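Local coordinates for isochorismatase family protein family (Burkholderia thailandensis, PDB 3TXY) that belongs to the isochorismatase family of cysteine-hydrolase-like proteins and probably acts as a hydrolase, its substrate being unknown, at residues T163-T166 and D167-T170. Sequence-based numbering, arbitrary orientation.
Sequences TWST and DAQT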
# COMPACT_ATOMS: atom_id res chain seq x y z
N THR A 163 7.96 -12.09 7.93
CA THR A 163 8.71 -11.23 7.02
C THR A 163 10.22 -11.41 7.22
O THR A 163 10.65 -12.37 7.86
CB THR A 163 8.21 -9.77 7.13
OG1 THR A 163 8.77 -8.99 6.08
CG2 THR A 163 8.52 -9.13 8.50
N TRP A 164 11.02 -10.51 6.65
CA TRP A 164 12.47 -10.77 6.55
C TRP A 164 13.28 -10.40 7.77
O TRP A 164 14.46 -10.77 7.88
CB TRP A 164 13.06 -10.07 5.33
CG TRP A 164 12.93 -8.57 5.41
CD1 TRP A 164 13.74 -7.68 6.11
CD2 TRP A 164 11.88 -7.75 4.82
NE1 TRP A 164 13.29 -6.40 5.97
CE2 TRP A 164 12.18 -6.37 5.21
CE3 TRP A 164 10.79 -8.01 4.02
CZ2 TRP A 164 11.40 -5.33 4.79
CZ3 TRP A 164 10.00 -6.94 3.61
CH2 TRP A 164 10.30 -5.63 4.00
N SER A 165 12.69 -9.64 8.69
CA SER A 165 13.39 -9.28 9.92
C SER A 165 12.38 -8.96 11.02
O SER A 165 11.21 -8.67 10.74
CB SER A 165 14.33 -8.08 9.69
OG SER A 165 13.61 -6.84 9.68
N THR A 166 12.82 -9.08 12.27
CA THR A 166 11.92 -8.77 13.39
C THR A 166 11.66 -7.26 13.44
O THR A 166 10.59 -6.83 13.84
CB THR A 166 12.47 -9.28 14.74
OG1 THR A 166 13.81 -8.82 14.92
CG2 THR A 166 12.45 -10.79 14.79
N ASP A 167 12.64 -6.45 13.01
CA ASP A 167 12.44 -4.99 12.92
C ASP A 167 11.29 -4.69 11.93
O ASP A 167 10.44 -3.82 12.18
CB ASP A 167 13.71 -4.27 12.47
CG ASP A 167 14.72 -4.05 13.59
OD1 ASP A 167 14.45 -4.32 14.79
OD2 ASP A 167 15.81 -3.55 13.28
N ALA A 168 11.27 -5.40 10.80
CA ALA A 168 10.21 -5.17 9.80
C ALA A 168 8.87 -5.64 10.29
O ALA A 168 7.86 -4.96 10.11
CB ALA A 168 10.55 -5.84 8.48
N GLN A 169 8.84 -6.78 10.95
CA GLN A 169 7.60 -7.27 11.55
C GLN A 169 7.06 -6.24 12.52
O GLN A 169 5.89 -5.85 12.44
CB GLN A 169 7.83 -8.57 12.29
CG GLN A 169 6.56 -9.15 12.92
CD GLN A 169 5.72 -9.96 11.95
OE1 GLN A 169 5.91 -9.88 10.73
NE2 GLN A 169 4.80 -10.78 12.49
N THR A 170 7.91 -5.80 13.43
CA THR A 170 7.50 -4.85 14.44
C THR A 170 7.04 -3.53 13.85
O THR A 170 6.03 -2.99 14.30
CB THR A 170 8.61 -4.63 15.49
OG1 THR A 170 8.78 -5.87 16.20
CG2 THR A 170 8.21 -3.51 16.49
O HOH W 1 13.83 -6.47 16.03
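Ser165 O accepts from Gln169 N at 3.0 Å, and Thr166 O accepts from Thr170 N at 2.9 Å, two successive i to i+4 bonds that define the first turn of helix 166-180. Ser165 is the N-cap: its OG lies 3.0 Å from Ala168 N and accepts its proton with an N-H...O angle of 154°. The torsion that lets it do so sets OG between the backbone N and the carbonyl carbon (chi1 79°), turned in over the start of the helix. Water 1 joins the exposed side chains next door, lying 2.6 Å from Thr166 OG1 and donating to Asp167 OD1. The turn follows strand 153-162 of the parallel sheet, so the capped turn begins the helix of the beta-alpha-beta crossover to strand 182-184 in this alpha/beta fold. Ala168 CB sits over one face of the Trp164 indole, 4.0 Å from the centroid of the five-membered ring and 29° off its normal, a CH-pi contact displaced toward the rim. Lys179 of the second subunit makes a cation-pi contact with the same indole, and Phe171 of that subunit packs on both Trp164 and Ala168, placing this end of the helix at the dimer interface. On the buried side, Thr163 CG2 lies against Gln169 N (3.4 Å) and Gln169 OE1 (3.5 Å). Gln169 leaves the helix with CG anti to the backbone N and then bends at its second torsion; its amide is held at both ends, OE1 by Thr136 OG1 and NE2 by Val161 O, while Thr163 OG1 is hydrogen-bonded to Asn137 OD1.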